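Local atomic coordinates of L-glyceraldehyde 3-phosphate reductase (Clostridium beijerinckii, PDB entry 6HG6), a protein that probably reduces aldehydes such as furfural with NADPH as the cofactor, as a TIM-barrel member of the aldo-keto reductase superfamily. Residues 7-12 with 51-56; 265-270 with 323-328; 92-97 with 125-130. All coordinates share one frame; numbering follows the deposited sequence. Where two conformers were deposited one is given.

Leaving the N terminus, the chain first meets contact 1, where the loop 7-12 is closed against the C-terminal end of helix 42-54 after the first barrel strand has been passed. Contact 3 follows within one beta-alpha-beta unit: barrel strand 93-98 receives the end of helix 113-127. Contact 2 comes last, pairing helix 258-273 with helix 319-329 near the C terminus. The three loops follow one another in series, none nesting within or crossing another. Contacts 1 and 3 touch through F53 CD1 and L92 CD2, 3.6 Å apart. Contact 2 lies across the centre of the chain from contact 3, their centres about 39 Å apart.

Contact 1 (7-12 with 51-56); sequences KNRYNE and TAFDNG
R9 sets its CD over one face of the F53 ring, offset toward the rim, 4.0 Å from the centroid and 20° off the normal, a CH-pi contact. R9 CB sits against two carbonyls at the helix end, 3.3 Å from both F53 O and D54 O. Beyond CD, R9 NE comes to 3.4 Å from F53 CZ, with guanidinium and ring planes 43° apart. The first torsion of R9 puts CG between backbone N and carbonyl carbon (chi1 66°), and the chain then runs extended to NE. Arginine suits this place because its methylenes can lie on rings while its far end stays polar: CG also sits over the centre of the Y10 ring, and Y10 OH reaches 3.7 Å from F53 CE1.

The N-terminal loop thus packs on the end of helix 42-54, which links barrel strands 28-31 and 59-61. G56, at positive phi, is the C-prime residue of a Schellman motif, and its lack of a side chain lets R9 O lie 3.0 Å from G56 CA. Two residues before it, D54 O receives a CA-H...O contact from R9 CA. R9 itself belongs to a type I turn, closed by the hydrogen bond from N11 N to N8 O.

Further out, the guanidinium is fixed by S6 O at NH1 and by a salt bridge from NH2 to E91, whose OE1 also bonds Y10 OH. D54 OD1 is held by Y3 OH and S6 N.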
ATOM      1  N   LYS A   7     -15.195  12.141 -15.538  1.00 34.97           N
ATOM      2  CA  LYS A   7     -16.093  12.951 -14.686  1.00 37.19           C
ATOM      3  C   LYS A   7     -16.808  12.047 -13.666  1.00 36.32           C
ATOM      4  O   LYS A   7     -17.247  12.559 -12.646  1.00 37.26           O
ATOM      5  CB  LYS A   7     -17.115  13.690 -15.551  1.00 41.72           C
ATOM      6  CG  LYS A   7     -16.587  14.867 -16.375  1.00 45.75           C
ATOM      7  CD  LYS A   7     -15.613  15.821 -15.650  1.00 47.09           C
ATOM      8  CE  LYS A   7     -15.792  17.301 -15.948  1.00 50.23           C
ATOM      9  NZ  LYS A   7     -16.271  17.558 -17.330  1.00 54.06           N
ATOM     10  N   ASN A   8     -16.875  10.740 -13.892  1.00 35.06           N
ATOM     11  CA  ASN A   8     -17.563   9.784 -12.983  1.00 34.53           C
ATOM     12  C   ASN A   8     -16.593   9.179 -11.968  1.00 31.22           C
ATOM     13  O   ASN A   8     -17.001   8.299 -11.223  1.00 30.33           O
ATOM     14  CB  ASN A   8     -18.204   8.651 -13.793  1.00 38.11           C
ATOM     15  CG  ASN A   8     -19.285   9.136 -14.730  1.00 42.48           C
ATOM     16  OD1 ASN A   8     -20.035  10.067 -14.422  1.00 45.81           O
ATOM     17  ND2 ASN A   8     -19.409   8.480 -15.872  1.00 46.02           N
ATOM     18  N   ARG A   9     -15.351   9.642 -11.879  1.00 27.90           N
ATOM     19  CA  ARG A   9     -14.323   8.931 -11.080  1.00 26.27           C
ATOM     20  C   ARG A   9     -14.632   8.903  -9.584  1.00 25.80           C
ATOM     21  O   ARG A   9     -14.126   8.009  -8.945  1.00 25.23           O
ATOM     22  CB  ARG A   9     -12.942   9.502 -11.361  1.00 24.95           C
ATOM     23  CG  ARG A   9     -12.777  10.930 -10.884  1.00 24.31           C
ATOM     24  CD  ARG A   9     -11.449  11.466 -11.325  1.00 23.92           C
ATOM     25  NE  ARG A   9     -11.238  12.858 -10.984  1.00 23.45           N
ATOM     26  CZ  ARG A   9     -11.697  13.886 -11.671  1.00 24.44           C
ATOM     27  NH1 ARG A   9     -12.494  13.739 -12.715  1.00 26.04           N
ATOM     28  NH2 ARG A   9     -11.413  15.096 -11.259  1.00 24.13           N
ATOM     29  N   TYR A  10     -15.502   9.763  -9.040  1.00 26.39           N
ATOM     30  CA  TYR A  10     -15.803   9.711  -7.591  1.00 26.34           C
ATOM     31  C   TYR A  10     -17.175   9.079  -7.345  1.00 28.90           C
ATOM     32  O   TYR A  10     -17.611   9.076  -6.214  1.00 29.94           O
ATOM     33  CB  TYR A  10     -15.690  11.111  -6.980  1.00 25.62           C
ATOM     34  CG  TYR A  10     -14.327  11.726  -7.144  1.00 23.90           C
ATOM     35  CD1 TYR A  10     -13.229  11.063  -6.650  1.00 22.79           C
ATOM     36  CD2 TYR A  10     -14.115  12.933  -7.802  1.00 23.78           C
ATOM     37  CE1 TYR A  10     -11.945  11.548  -6.788  1.00 21.74           C
ATOM     38  CE2 TYR A  10     -12.830  13.430  -7.966  1.00 23.01           C
ATOM     39  CZ  TYR A  10     -11.739  12.741  -7.461  1.00 21.92           C
ATOM     40  OH  TYR A  10     -10.445  13.146  -7.536  1.00 21.47           O
ATOM     41  N   ASN A  11     -17.813   8.512  -8.351  1.00 31.27           N
ATOM     42  CA  ASN A  11     -19.199   8.001  -8.203  1.00 33.73           C
ATOM     43  C   ASN A  11     -19.290   6.666  -7.460  1.00 34.38           C
ATOM     44  O   ASN A  11     -20.353   6.441  -6.847  1.00 34.85           O
ATOM     45  CB  ASN A  11     -19.864   7.915  -9.565  1.00 36.33           C
ATOM     46  CG  ASN A  11     -20.152   9.312 -10.067  1.00 38.39           C
ATOM     47  OD1 ASN A  11     -20.649   9.505 -11.176  1.00 44.12           O
ATOM     48  ND2 ASN A  11     -19.905  10.280  -9.214  1.00 37.51           N
ATOM     49  N   GLU A  12     -18.261   5.823  -7.472  1.00 33.68           N
ATOM     50  CA  GLU A  12     -18.398   4.439  -6.940  1.00 35.65           C
ATOM     51  C   GLU A  12     -17.402   4.137  -5.834  1.00 32.94           C
ATOM     52  O   GLU A  12     -17.770   3.450  -4.880  1.00 33.11           O
ATOM     53  CB  GLU A  12     -18.151   3.426  -8.058  1.00 39.17           C
ATOM     54  CG  GLU A  12     -19.216   3.457  -9.141  1.00 43.41           C
ATOM     55  CD  GLU A  12     -20.538   2.861  -8.707  1.00 48.71           C
ATOM     56  OE1 GLU A  12     -21.565   3.323  -9.226  1.00 54.10           O
ATOM     57  OE2 GLU A  12     -20.536   1.894  -7.881  1.00 54.70           O
ATOM     58  N   THR A  51      -6.339   4.488 -15.677  1.00 24.78           N
ATOM     59  CA  THR A  51      -7.431   3.559 -15.310  1.00 25.06           C
ATOM     60  C   THR A  51      -7.682   3.652 -13.804  1.00 23.54           C
ATOM     61  O   THR A  51      -8.838   3.770 -13.415  1.00 23.81           O
ATOM     62  CB  THR A  51      -7.126   2.120 -15.736  1.00 25.67           C
ATOM     63  OG1 THR A  51      -6.912   2.165 -17.146  1.00 26.69           O
ATOM     64  CG2 THR A  51      -8.256   1.191 -15.382  1.00 26.44           C
ATOM     65  N   ALA A  52      -6.635   3.671 -12.988  1.00 22.70           N
ATOM     66  CA  ALA A  52      -6.751   3.724 -11.527  1.00 21.54           C
ATOM     67  C   ALA A  52      -7.530   4.993 -11.134  1.00 21.16           C
ATOM     68  O   ALA A  52      -8.560   4.905 -10.443  1.00 21.14           O
ATOM     69  CB  ALA A  52      -5.394   3.716 -10.900  1.00 21.18           C
ATOM     70  N   PHE A  53      -7.063   6.143 -11.601  1.00 20.69           N
ATOM     71  CA  PHE A  53      -7.667   7.444 -11.228  1.00 20.67           C
ATOM     72  C   PHE A  53      -9.090   7.532 -11.770  1.00 21.75           C
ATOM     73  O   PHE A  53      -9.965   8.057 -11.064  1.00 21.71           O
ATOM     74  CB  PHE A  53      -6.781   8.598 -11.690  1.00 20.38           C
ATOM     75  CG  PHE A  53      -7.193   9.955 -11.172  1.00 20.58           C
ATOM     76  CD1 PHE A  53      -7.305  10.163  -9.814  1.00 20.78           C
ATOM     77  CD2 PHE A  53      -7.390  11.017 -12.034  1.00 21.15           C
ATOM     78  CE1 PHE A  53      -7.722  11.400  -9.309  1.00 20.44           C
ATOM     79  CE2 PHE A  53      -7.788  12.255 -11.548  1.00 21.59           C
ATOM     80  CZ  PHE A  53      -7.946  12.443 -10.185  1.00 20.98           C
ATOM     81  N   ASP A  54      -9.349   7.051 -12.989  1.00 22.92           N
ATOM     82  CA  ASP A  54     -10.698   7.130 -13.588  1.00 24.55           C
ATOM     83  C   ASP A  54     -11.703   6.341 -12.748  1.00 24.59           C
ATOM     84  O   ASP A  54     -12.886   6.603 -12.905  1.00 24.95           O
ATOM     85  CB  ASP A  54     -10.708   6.624 -15.029  1.00 26.27           C
ATOM     86  CG  ASP A  54     -10.175   7.612 -16.050  1.00 27.13           C
ATOM     87  OD1 ASP A  54      -9.889   8.746 -15.686  1.00 26.10           O
ATOM     88  OD2 ASP A  54     -10.163   7.229 -17.246  1.00 29.54           O
ATOM     89  N   ASN A  55     -11.230   5.351 -11.973  1.00 24.51           N
ATOM     90  CA  ASN A  55     -12.070   4.460 -11.120  1.00 24.93           C
ATOM     91  C   ASN A  55     -12.018   4.904  -9.657  1.00 24.26           C
ATOM     92  O   ASN A  55     -12.459   4.139  -8.780  1.00 24.53           O
ATOM     93  CB  ASN A  55     -11.634   3.012 -11.308  1.00 25.57           C
ATOM     94  CG  ASN A  55     -12.113   2.520 -12.650  1.00 27.13           C
ATOM     95  OD1 ASN A  55     -11.367   2.534 -13.633  1.00 29.18           O
ATOM     96  ND2 ASN A  55     -13.385   2.239 -12.748  1.00 27.38           N
ATOM     97  N   GLY A  56     -11.496   6.105  -9.400  1.00 23.22           N
ATOM     98  CA  GLY A  56     -11.512   6.731  -8.063  1.00 22.27           C
ATOM     99  C   GLY A  56     -10.363   6.358  -7.189  1.00 21.13           C
ATOM    100  O   GLY A  56     -10.358   6.802  -6.036  1.00 21.11           O
TER

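Contact 2 (265-270 with 323-328); sequences RRLNNI and MMIDEI
I270 and I328 meet tip to tip, their CD1 atoms 3.5 Å apart, at the tight centre of the contact, where the axes of 265-270 and 323-328 run nearly antiparallel (169°), 10.1 Å apart at closest. I270 CD1 also lies 3.8 Å from M324 CB and touches I325 CG1, so one methyl touches three residues of the other helix. One helical turn away, L267 and I328 lie alongside each other, pointing opposite ways, with L267 CG 3.7 Å from I328 CG2. Branched aliphatic residues suit this seam, since each I328 branch has a different neighbour: CG2 faces L267, while CD1 rests on I270 and, at 3.6 Å, on R266 CB.

The solvent side is looser. R266 bends at chi3 (104°) across I328 and offers NH1 to E327 OE2 at 3.5 Å, a weak hydrogen bond within a salt bridge; the carboxylate stands 77° from the guanidinium plane. Arginine fits here because its CB can shield the apolar seam while its charged end stays near water, where E327 supplies the opposite charge.

Helices 258-273 and 319-329 are consistent with the two extra helices that aldo-keto reductases add to the barrel. Helix 278-286 packs against both of them, through L278 and M281 on L267 and I270, and through W285 on I325.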
ATOM      1  N   ARG A 265      -8.330 -24.180  -3.765  1.00 54.71           N
ATOM      2  CA  ARG A 265      -9.557 -24.719  -4.382  1.00 57.38           C
ATOM      3  C   ARG A 265     -10.768 -24.394  -3.467  1.00 56.41           C
ATOM      4  O   ARG A 265     -11.862 -24.111  -4.048  1.00 59.42           O
ATOM      5  CB  ARG A 265      -9.444 -26.233  -4.607  1.00 60.79           C
ATOM      6  CG  ARG A 265     -10.664 -26.830  -5.289  1.00 64.50           C
ATOM      7  CD  ARG A 265     -10.595 -28.341  -5.334  1.00 68.20           C
ATOM      8  NE  ARG A 265     -10.809 -28.950  -4.018  1.00 70.12           N
ATOM      9  CZ  ARG A 265     -12.007 -29.137  -3.443  1.00 71.84           C
ATOM     10  NH1 ARG A 265     -13.114 -28.731  -4.059  1.00 72.27           N
ATOM     11  NH2 ARG A 265     -12.092 -29.697  -2.240  1.00 72.60           N
ATOM     12  N   ARG A 266     -10.613 -24.675  -2.157  1.00 55.26           N
ATOM     13  CA  ARG A 266     -11.704 -24.490  -1.161  1.00 54.86           C
ATOM     14  C   ARG A 266     -12.003 -22.995  -0.962  1.00 51.20           C
ATOM     15  O   ARG A 266     -13.170 -22.665  -0.775  1.00 49.91           O
ATOM     16  CB  ARG A 266     -11.360 -25.126   0.187  1.00 56.41           C
ATOM     17  CG  ARG A 266     -11.235 -26.644   0.166  1.00 60.77           C
ATOM     18  CD  ARG A 266     -10.712 -27.096   1.517  1.00 62.76           C
ATOM     19  NE  ARG A 266     -11.718 -27.676   2.388  1.00 66.54           N
ATOM     20  CZ  ARG A 266     -11.666 -27.778   3.724  1.00 67.99           C
ATOM     21  NH1 ARG A 266     -10.664 -27.268   4.424  1.00 66.65           N
ATOM     22  NH2 ARG A 266     -12.648 -28.408   4.359  1.00 70.43           N
ATOM     23  N   LEU A 267     -10.998 -22.119  -0.982  1.00 48.71           N
ATOM     24  CA  LEU A 267     -11.231 -20.652  -0.807  1.00 46.75           C
ATOM     25  C   LEU A 267     -11.994 -20.116  -2.039  1.00 46.97           C
ATOM     26  O   LEU A 267     -13.014 -19.372  -1.926  1.00 48.76           O
ATOM     27  CB  LEU A 267      -9.915 -19.887  -0.616  1.00 44.37           C
ATOM     28  CG  LEU A 267      -9.210 -20.139   0.713  1.00 44.28           C
ATOM     29  CD1 LEU A 267      -7.814 -19.546   0.684  1.00 42.69           C
ATOM     30  CD2 LEU A 267     -10.008 -19.599   1.889  1.00 43.72           C
ATOM     31  N   ASN A 268     -11.586 -20.667  -3.222  1.00 47.26           N
ATOM     32  CA  ASN A 268     -12.195 -20.220  -4.494  1.00 47.50           C
ATOM     33  C   ASN A 268     -13.677 -20.635  -4.513  1.00 48.93           C
ATOM     34  O   ASN A 268     -14.477 -19.917  -5.136  1.00 48.64           O
ATOM     35  CB  ASN A 268     -11.456 -20.800  -5.695  1.00 48.71           C
ATOM     36  CG  ASN A 268     -12.029 -20.304  -6.998  1.00 48.83           C
ATOM     37  OD1 ASN A 268     -12.009 -19.111  -7.262  1.00 47.65           O
ATOM     38  ND2 ASN A 268     -12.525 -21.224  -7.803  1.00 51.73           N
ATOM     39  N   ASN A 269     -14.020 -21.760  -3.866  1.00 50.33           N
ATOM     40  CA  ASN A 269     -15.440 -22.204  -3.771  1.00 52.34           C
ATOM     41  C   ASN A 269     -16.223 -21.196  -2.917  1.00 50.17           C
ATOM     42  O   ASN A 269     -17.437 -20.913  -3.263  1.00 51.49           O
ATOM     43  CB  ASN A 269     -15.560 -23.648  -3.273  1.00 55.44           C
ATOM     44  CG  ASN A 269     -15.202 -24.648  -4.355  1.00 58.56           C
ATOM     45  OD1 ASN A 269     -15.403 -24.226  -5.724  1.00 61.52           O
ATOM     46  ND2 ASN A 269     -14.770 -26.052  -3.739  1.00 61.02           N
ATOM     47  N   ILE A 270     -15.616 -20.703  -1.831  1.00 47.69           N
ATOM     48  CA  ILE A 270     -16.278 -19.676  -0.977  1.00 46.26           C
ATOM     49  C   ILE A 270     -16.483 -18.395  -1.816  1.00 44.72           C
ATOM     50  O   ILE A 270     -17.609 -17.766  -1.760  1.00 45.31           O
ATOM     51  CB  ILE A 270     -15.477 -19.431   0.307  1.00 44.49           C
ATOM     52  CG1 ILE A 270     -15.385 -20.723   1.122  1.00 46.18           C
ATOM     53  CG2 ILE A 270     -16.081 -18.298   1.101  1.00 42.97           C
ATOM     54  CD1 ILE A 270     -14.413 -20.669   2.252  1.00 45.54           C
ATOM     55  N   MET A 323     -15.258 -18.288   9.530  1.00 44.56           N
ATOM     56  CA  MET A 323     -14.682 -19.448  10.252  1.00 47.32           C
ATOM     57  C   MET A 323     -14.171 -20.477   9.226  1.00 47.31           C
ATOM     58  O   MET A 323     -13.163 -21.214   9.562  1.00 48.78           O
ATOM     59  CB  MET A 323     -15.708 -20.088  11.180  1.00 50.98           C
ATOM     60  CG  MET A 323     -16.607 -21.000  10.454  1.00 54.25           C
ATOM     61  SD  MET A 323     -16.357 -22.763  10.729  1.00 60.20           S
ATOM     62  CE  MET A 323     -14.668 -22.855  11.300  1.00 58.58           C
ATOM     63  N   MET A 324     -14.782 -20.523   8.011  1.00 46.64           N
ATOM     64  CA  MET A 324     -14.324 -21.468   6.965  1.00 47.82           C
ATOM     65  C   MET A 324     -12.987 -20.979   6.395  1.00 45.71           C
ATOM     66  O   MET A 324     -12.063 -21.788   6.204  1.00 45.35           O
ATOM     67  CB  MET A 324     -15.352 -21.579   5.842  1.00 49.44           C
ATOM     68  CG  MET A 324     -16.554 -22.381   6.287  1.00 52.92           C
ATOM     69  SD  MET A 324     -17.836 -22.155   4.819  1.00 57.28           S
ATOM     70  CE  MET A 324     -16.937 -23.673   3.871  1.00 57.14           C
ATOM     71  N   ILE A 325     -12.896 -19.683   6.135  1.00 43.27           N
ATOM     72  CA  ILE A 325     -11.664 -19.086   5.555  1.00 42.08           C
ATOM     73  C   ILE A 325     -10.494 -19.277   6.544  1.00 42.76           C
ATOM     74  O   ILE A 325      -9.300 -19.407   6.138  1.00 43.34           O
ATOM     75  CB  ILE A 325     -11.877 -17.610   5.209  1.00 39.71           C
ATOM     76  CG1 ILE A 325     -12.781 -17.483   3.984  1.00 39.96           C
ATOM     77  CG2 ILE A 325     -10.534 -16.961   4.998  1.00 37.90           C
ATOM     78  CD1 ILE A 325     -13.279 -16.079   3.743  1.00 38.40           C
ATOM     79  N   ASP A 326     -10.784 -19.072   7.833  1.00 43.90           N
ATOM     80  CA  ASP A 326      -9.767 -19.291   8.891  1.00 45.31           C
ATOM     81  C   ASP A 326      -9.380 -20.777   8.979  1.00 48.19           C
ATOM     82  O   ASP A 326      -8.171 -21.099   8.976  1.00 47.36           O
ATOM     83  CB  ASP A 326     -10.274 -18.819  10.244  1.00 46.01           C
ATOM     84  CG  ASP A 326     -10.235 -17.307  10.381  1.00 44.50           C
ATOM     85  OD1 ASP A 326      -9.691 -16.587   9.426  1.00 42.74           O
ATOM     86  OD2 ASP A 326     -10.706 -16.839  11.448  1.00 45.69           O
ATOM     87  N   GLU A 327     -10.339 -21.677   9.000  1.00 50.88           N
ATOM     88  CA  GLU A 327      -9.975 -23.102   9.168  1.00 54.76           C
ATOM     89  C   GLU A 327      -9.145 -23.558   7.944  1.00 54.48           C
ATOM     90  O   GLU A 327      -8.162 -24.399   8.145  1.00 57.86           O
ATOM     91  CB  GLU A 327     -11.232 -23.923   9.465  1.00 58.28           C
ATOM     92  CG  GLU A 327     -10.907 -25.329   9.949  1.00 62.86           C
ATOM     93  CD  GLU A 327     -10.627 -26.333   8.849  1.00 66.48           C
ATOM     94  OE1 GLU A 327     -10.265 -27.516   9.203  1.00 72.10           O
ATOM     95  OE2 GLU A 327     -10.840 -25.967   7.644  1.00 68.42           O
ATOM     96  N   ILE A 328      -9.507 -23.039   6.740  1.00 53.03           N
ATOM     97  CA  ILE A 328      -8.894 -23.446   5.440  1.00 53.57           C
ATOM     98  C   ILE A 328      -7.481 -22.864   5.330  1.00 52.54           C
ATOM     99  O   ILE A 328      -6.592 -23.576   4.864  1.00 53.00           O
ATOM    100  CB  ILE A 328      -9.747 -23.009   4.227  1.00 53.30           C
ATOM    101  CG1 ILE A 328     -11.072 -23.764   4.101  1.00 56.52           C
ATOM    102  CG2 ILE A 328      -8.949 -23.138   2.944  1.00 52.93           C
ATOM    103  CD1 ILE A 328     -12.022 -23.138   3.083  1.00 56.11           C
TER

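Contact 3 (92-97 with 125-130); sequences LLISTK and KRMGLE. With EDO (1,2-ethanediol), chain G.
M127 reaches two residues of barrel strand 93-98, I94 and T96. Its sulfur passes alongside I94, with SD 4.0 Å from I94 CG2, and its terminal methyl crosses to T96, with CE 3.9 Å from T96 CB. The bend at chi3 (-83°) turns CE away from the line of the chain and over T96, so one flexible thioether serves both strand residues. I94 holds CG2 anti to its backbone N, which turns that methyl toward both M127 SD and L129 CD1, 3.9 Å from the latter, while the CG1 branch brings CD1 to L129 CD1 as well, at 4.0 Å. I94 and L129 thus approach tip to tip, and branched ends on both sides bridge a backbone separation of 9.5 Å between I94 CA and L129 CA. T96 uses its carbon side here, and its hydroxyl has another task, a hydrogen bond to E74.

G128, at positive phi, ends the helix as the C-prime residue of a Schellman motif, and the chain turns there so that L129 can point back at the strand. A 1,2-ethanediol molecule, probably left by the crystallisation medium, accepts a weak hydrogen bond from E130 N at its O1 (3.3 Å) and touches L129 CD2.

S95 points the other way, toward the barrel interior, where its OG bonds D61; K97, two residues on, touches NADPH, its NZ held by D61 and Y66, consistent with the aldo-keto reductase active site. Strand 93-98 runs between strands 59-61 and 132-137, while F77 and L81 of helix 72-85 pack on I94 and L129 and V132 meets M127.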
ATOM      1  N   LEU A  92      -4.486  13.838  -5.650  1.00 17.67           N
ATOM      2  CA  LEU A  92      -3.761  12.557  -5.488  1.00 18.32           C
ATOM      3  C   LEU A  92      -3.056  12.512  -4.152  1.00 17.25           C
ATOM      4  O   LEU A  92      -2.595  13.531  -3.688  1.00 16.59           O
ATOM      5  CB  LEU A  92      -2.735  12.381  -6.604  1.00 18.89           C
ATOM      6  CG  LEU A  92      -3.300  12.334  -8.010  1.00 21.07           C
ATOM      7  CD1 LEU A  92      -2.181  12.235  -9.025  1.00 22.16           C
ATOM      8  CD2 LEU A  92      -4.285  11.197  -8.175  1.00 21.86           C
ATOM      9  N   LEU A  93      -2.954  11.335  -3.576  1.00 17.17           N
ATOM     10  CA  LEU A  93      -2.038  11.099  -2.452  1.00 16.87           C
ATOM     11  C   LEU A  93      -0.898  10.263  -3.001  1.00 15.92           C
ATOM     12  O   LEU A  93      -1.126   9.138  -3.547  1.00 16.01           O
ATOM     13  CB  LEU A  93      -2.644  10.341  -1.279  1.00 18.81           C
ATOM     14  CG  LEU A  93      -3.767  11.012  -0.555  1.00 19.99           C
ATOM     15  CD1 LEU A  93      -4.193  10.128   0.618  1.00 20.98           C
ATOM     16  CD2 LEU A  93      -3.402  12.419  -0.134  1.00 20.33           C
ATOM     17  N   ILE A  94       0.292  10.821  -2.929  1.00 14.89           N
ATOM     18  CA  ILE A  94       1.508  10.160  -3.407  1.00 15.00           C
ATOM     19  C   ILE A  94       2.385   9.871  -2.206  1.00 15.74           C
ATOM     20  O   ILE A  94       2.640  10.770  -1.387  1.00 15.70           O
ATOM     21  CB  ILE A  94       2.208  11.045  -4.438  1.00 15.57           C
ATOM     22  CG1 ILE A  94       1.267  11.392  -5.595  1.00 16.62           C
ATOM     23  CG2 ILE A  94       3.482  10.346  -4.880  1.00 15.57           C
ATOM     24  CD1 ILE A  94       1.754  12.535  -6.455  1.00 18.06           C
ATOM     25  N   SER A  95       2.826   8.643  -2.081  1.00 16.06           N
ATOM     26  CA  SER A  95       3.742   8.280  -0.988  1.00 16.90           C
ATOM     27  C   SER A  95       5.120   7.928  -1.556  1.00 17.70           C
ATOM     28  O   SER A  95       5.246   7.507  -2.726  1.00 18.76           O
ATOM     29  CB  SER A  95       3.228   7.122  -0.205  1.00 18.36           C
ATOM     30  OG  SER A  95       3.134   5.985  -1.075  1.00 21.36           O
ATOM     31  N   THR A  96       6.117   8.007  -0.698  1.00 16.43           N
ATOM     32  CA  THR A  96       7.376   7.281  -0.956  1.00 16.54           C
ATOM     33  C   THR A  96       7.930   6.849   0.407  1.00 15.69           C
ATOM     34  O   THR A  96       7.292   7.119   1.454  1.00 15.84           O
ATOM     35  CB  THR A  96       8.367   8.058  -1.824  1.00 17.60           C
ATOM     36  OG1 THR A  96       9.313   7.060  -2.241  1.00 19.60           O
ATOM     37  CG2 THR A  96       9.015   9.202  -1.079  1.00 17.75           C
ATOM     38  N   LYS A  97       9.042   6.146   0.385  1.00 15.61           N
ATOM     39  CA  LYS A  97       9.602   5.488   1.566  1.00 16.15           C
ATOM     40  C   LYS A  97      11.115   5.412   1.418  1.00 16.54           C
ATOM     41  O   LYS A  97      11.627   5.456   0.301  1.00 16.41           O
ATOM     42  CB  LYS A  97       9.055   4.053   1.705  1.00 17.77           C
ATOM     43  CG  LYS A  97       7.604   3.863   1.294  1.00 18.01           C
ATOM     44  CD  LYS A  97       7.081   2.472   1.677  1.00 18.93           C
ATOM     45  CE  LYS A  97       5.657   2.212   1.253  1.00 19.64           C
ATOM     46  NZ  LYS A  97       5.605   1.977  -0.208  1.00 19.97           N
ATOM     47  N   LYS A 125      13.123  14.632  -6.386  0.50 16.05           N
ATOM     48  CA  LYS A 125      13.759  15.041  -7.662  0.50 17.12           C
ATOM     49  C   LYS A 125      13.287  14.094  -8.768  0.50 16.78           C
ATOM     50  O   LYS A 125      12.894  14.570  -9.819  0.50 17.06           O
ATOM     51  CB  LYS A 125      15.275  15.080  -7.512  0.50 18.34           C
ATOM     52  CG  LYS A 125      16.013  15.517  -8.767  0.50 19.77           C
ATOM     53  CD  LYS A 125      17.504  15.595  -8.561  0.50 21.03           C
ATOM     54  CE  LYS A 125      18.274  15.625  -9.870  0.50 23.37           C
ATOM     55  NZ  LYS A 125      18.134  16.945 -10.515  0.50 25.09           N
ATOM     56  N   ARG A 126      13.275  12.794  -8.507  1.00 16.46           N
ATOM     57  CA  ARG A 126      12.842  11.786  -9.513  1.00 17.16           C
ATOM     58  C   ARG A 126      11.356  11.969  -9.859  1.00 16.89           C
ATOM     59  O   ARG A 126      10.994  11.903 -11.022  1.00 17.31           O
ATOM     60  CB  ARG A 126      13.085  10.380  -8.978  1.00 17.30           C
ATOM     61  CG  ARG A 126      14.532   9.940  -9.128  1.00 18.09           C
ATOM     62  CD  ARG A 126      14.748   8.452  -8.865  1.00 18.50           C
ATOM     63  NE  ARG A 126      14.387   8.158  -7.513  1.00 18.03           N
ATOM     64  CZ  ARG A 126      15.242   8.061  -6.484  1.00 18.21           C
ATOM     65  NH1 ARG A 126      16.540   8.200  -6.670  1.00 18.85           N
ATOM     66  NH2 ARG A 126      14.765   7.867  -5.270  1.00 18.17           N
ATOM     67  N   MET A 127      10.533  12.292  -8.874  1.00 17.08           N
ATOM     68  CA  MET A 127       9.071  12.429  -9.129  1.00 17.40           C
ATOM     69  C   MET A 127       8.706  13.851  -9.570  1.00 17.58           C
ATOM     70  O   MET A 127       7.565  14.049 -10.041  1.00 17.63           O
ATOM     71  CB  MET A 127       8.251  12.026  -7.914  1.00 17.75           C
ATOM     72  CG  MET A 127       8.369  10.524  -7.662  1.00 18.92           C
ATOM     73  SD  MET A 127       7.155   9.938  -6.475  1.00 20.57           S
ATOM     74  CE  MET A 127       7.968  10.330  -4.928  1.00 19.11           C
ATOM     75  N   GLY A 128       9.623  14.812  -9.463  1.00 17.41           N
ATOM     76  CA  GLY A 128       9.348  16.207  -9.823  1.00 17.42           C
ATOM     77  C   GLY A 128       8.332  16.839  -8.880  1.00 17.10           C
ATOM     78  O   GLY A 128       7.541  17.654  -9.354  1.00 17.71           O
ATOM     79  N   LEU A 129       8.342  16.481  -7.596  1.00 16.69           N
ATOM     80  CA  LEU A 129       7.347  16.971  -6.613  1.00 16.82           C
ATOM     81  C   LEU A 129       8.016  17.918  -5.619  1.00 17.27           C
ATOM     82  O   LEU A 129       9.246  17.786  -5.342  1.00 16.46           O
ATOM     83  CB  LEU A 129       6.746  15.806  -5.812  1.00 16.58           C
ATOM     84  CG  LEU A 129       5.834  14.837  -6.570  1.00 17.80           C
ATOM     85  CD1 LEU A 129       5.483  13.637  -5.712  1.00 17.62           C
ATOM     86  CD2 LEU A 129       4.618  15.555  -7.098  1.00 18.09           C
ATOM     87  N   GLU A 130       7.207  18.808  -5.074  0.50 17.93           N
ATOM     88  CA  GLU A 130       7.598  19.702  -3.961  0.50 19.31           C
ATOM     89  C   GLU A 130       7.510  18.914  -2.651  0.50 17.38           C
ATOM     90  O   GLU A 130       8.313  19.148  -1.746  0.50 16.63           O
ATOM     91  CB  GLU A 130       6.689  20.928  -3.951  0.50 22.47           C
ATOM     92  CG  GLU A 130       7.271  22.091  -3.187  0.50 26.73           C
ATOM     93  CD  GLU A 130       8.521  22.723  -3.777  0.50 30.35           C
ATOM     94  OE1 GLU A 130       8.689  22.650  -5.034  0.50 32.85           O
ATOM     95  OE2 GLU A 130       9.345  23.262  -2.965  0.50 33.40           O
TER
HETATM   96  C1  EDO G 406       4.129  19.614  -8.244  1.00 49.35           C
HETATM   97  O1  EDO G 406       4.535  19.528  -6.883  1.00 50.20           O
HETATM   98  C2  EDO G 406       3.195  18.543  -8.655  1.00 50.25           C
HETATM   99  O2  EDO G 406       3.375  18.096  -9.996  1.00 56.66           O